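Local coordinates for Fe(2+) transporter FeoB (Legionella pneumophila, PDB 3IBY), which probably transports ferrous iron across the bacterial inner membrane in a GTP-driven uptake system, this chain being its cytosolic part with the GTPase and GDI domains, at residues N89-C94 against V113-N118. Numbering follows the deposited sequence.
Sequences NVIDAC and VVVALN
Ile-91 reaches over Val-115 and Leu-117 with separate branches. Its chi1 of -69° places CG1 beside the backbone N and the extended arm carries CD1 to Val-115 CG1, 3.3 Å away, while CG2, anti to that N, meets Leu-117 CD2 at 3.8 Å. The same CD2 methyl lies 3.7 Å from Ala-93 CB, and the small alanine also touches Met-120 and Ala-123 of helix 120-125. Branched aliphatic side chains suit this face, because helix 96-106 closes over it and Leu-96 and Leu-100 also touch Ile-91. Asn-89 is the polar member of the face: it lies alongside Val-115 and points the same way, its CB rests 3.7 Å from Val-113 CG1, and ND2 of this buried residue is satisfied by Thr-103 OG1 of that helix.

On the other face, Val-90 and Asn-118 run side by side, with Val-90 CG1 4.1 Å from Asn-118 CB. Ala-116, on the same face, is small and packs against Leu-157 of helix 154-162. The amide of Asn-118, swung anti to its own N (chi1 -165°), is fixed at both ends: ND2 donates to Cys-12 O, and OD1 accepts from Ala-148 N. An asparagine, donor and acceptor at once, can thus tie the predicted P-loop to the loop of Ala-148, another predicted part of the GTP site.

Parallel backbone bonds hold the strands together, including a nearly straight one from Ile-91 N to Ala-116 O (2.9 Å, 176°). A further backbone bond joins Ala-93 N to Asn-118 O at 3.0 Å. Next to it, Asp-92 OD1 receives Cys-94 N from above the carboxylate plane, an Asx turn leading toward helix 96-106. The two strands and the intervening helix 96-106 form a beta-alpha-beta unit of the P-loop GTPase fold, ending at Asn-118 in the predicted GTP site.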
loop_
_atom_site.group_PDB
_atom_site.type_symbol
_atom_site.label_atom_id
_atom_site.label_comp_id
_atom_site.label_asym_id
_atom_site.label_seq_id
_atom_site.Cartn_x
_atom_site.Cartn_y
_atom_site.Cartn_z
ATOM N N ASN A 89 0.723 6.346 0.731
ATOM C CA ASN A 89 1.702 5.307 0.885
ATOM C C ASN A 89 3.035 6.016 1.087
ATOM O O ASN A 89 3.561 6.681 0.189
ATOM C CB ASN A 89 1.656 4.439 -0.363
ATOM C CG ASN A 89 2.714 3.379 -0.392
ATOM O OD1 ASN A 89 3.270 2.981 0.651
ATOM N ND2 ASN A 89 3.009 2.898 -1.598
ATOM N N VAL A 90 3.563 5.901 2.300
ATOM C CA VAL A 90 4.903 6.413 2.626
ATOM C C VAL A 90 5.974 5.402 2.346
ATOM O O VAL A 90 5.991 4.327 2.927
ATOM C CB VAL A 90 5.111 6.719 4.118
ATOM C CG1 VAL A 90 6.170 7.819 4.253
ATOM C CG2 VAL A 90 3.867 7.100 4.742
ATOM N N ILE A 91 6.909 5.815 1.508
ATOM C CA ILE A 91 8.026 4.999 1.103
ATOM C C ILE A 91 9.284 5.599 1.628
ATOM O O ILE A 91 9.415 6.818 1.650
ATOM C CB ILE A 91 8.112 5.009 -0.402
ATOM C CG1 ILE A 91 6.929 4.254 -0.957
ATOM C CG2 ILE A 91 9.385 4.361 -0.893
ATOM C CD1 ILE A 91 6.959 4.109 -2.418
ATOM N N ASP A 92 10.220 4.739 2.017
ATOM C CA ASP A 92 11.584 5.137 2.390
ATOM C C ASP A 92 12.461 5.041 1.146
ATOM O O ASP A 92 12.707 3.956 0.664
ATOM C CB ASP A 92 12.142 4.222 3.503
ATOM C CG ASP A 92 13.561 4.641 3.973
ATOM O OD1 ASP A 92 14.157 5.494 3.291
ATOM O OD2 ASP A 92 14.090 4.132 5.012
ATOM N N ALA A 93 12.984 6.171 0.668
ATOM C CA ALA A 93 13.832 6.206 -0.560
ATOM C C ALA A 93 15.017 5.263 -0.494
ATOM O O ALA A 93 15.510 4.771 -1.499
ATOM C CB ALA A 93 14.292 7.610 -0.847
ATOM N N CYS A 94 15.457 4.971 0.697
ATOM C CA CYS A 94 16.627 4.165 0.846
ATOM C C CYS A 94 16.327 2.669 0.712
ATOM O O CYS A 94 17.242 1.851 0.739
ATOM C CB CYS A 94 17.247 4.415 2.239
ATOM S SG CYS A 94 17.647 6.152 2.632
ATOM N N VAL A 113 -4.211 6.247 -4.505
ATOM C CA VAL A 113 -2.985 6.253 -3.742
ATOM C C VAL A 113 -2.120 7.371 -4.257
ATOM O O VAL A 113 -2.106 7.643 -5.441
ATOM C CB VAL A 113 -2.170 4.925 -3.839
ATOM C CG1 VAL A 113 -0.954 4.948 -2.929
ATOM C CG2 VAL A 113 -3.038 3.740 -3.498
ATOM N N VAL A 114 -1.417 8.016 -3.326
ATOM C CA VAL A 114 -0.396 9.011 -3.596
ATOM C C VAL A 114 0.835 8.455 -2.835
ATOM O O VAL A 114 0.680 7.935 -1.726
ATOM C CB VAL A 114 -0.828 10.384 -3.031
ATOM C CG1 VAL A 114 -1.222 10.228 -1.576
ATOM C CG2 VAL A 114 0.293 11.394 -3.134
ATOM N N VAL A 115 2.028 8.524 -3.434
ATOM C CA VAL A 115 3.240 8.059 -2.779
ATOM C C VAL A 115 3.985 9.253 -2.229
ATOM O O VAL A 115 4.146 10.265 -2.920
ATOM C CB VAL A 115 4.121 7.288 -3.718
ATOM C CG1 VAL A 115 5.440 6.968 -3.051
ATOM C CG2 VAL A 115 3.437 6.035 -4.106
ATOM N N ALA A 116 4.360 9.151 -0.955
ATOM C CA ALA A 116 5.200 10.138 -0.238
ATOM C C ALA A 116 6.574 9.514 -0.143
ATOM O O ALA A 116 6.730 8.516 0.546
ATOM C CB ALA A 116 4.680 10.384 1.149
ATOM N N LEU A 117 7.555 10.054 -0.869
ATOM C CA LEU A 117 8.856 9.386 -1.052
ATOM C C LEU A 117 9.760 10.072 -0.074
ATOM O O LEU A 117 10.253 11.154 -0.318
ATOM C CB LEU A 117 9.320 9.572 -2.485
ATOM C CG LEU A 117 10.188 8.559 -3.246
ATOM C CD1 LEU A 117 11.191 9.380 -4.025
ATOM C CD2 LEU A 117 10.871 7.522 -2.371
ATOM N N ASN A 118 9.880 9.458 1.091
ATOM C CA ASN A 118 10.488 10.093 2.247
ATOM C C ASN A 118 12.008 9.814 2.274
ATOM O O ASN A 118 12.509 9.025 1.496
ATOM C CB ASN A 118 9.764 9.593 3.509
ATOM C CG ASN A 118 10.053 10.425 4.754
ATOM O OD1 ASN A 118 10.577 11.553 4.678
ATOM N ND2 ASN A 118 9.718 9.864 5.921
#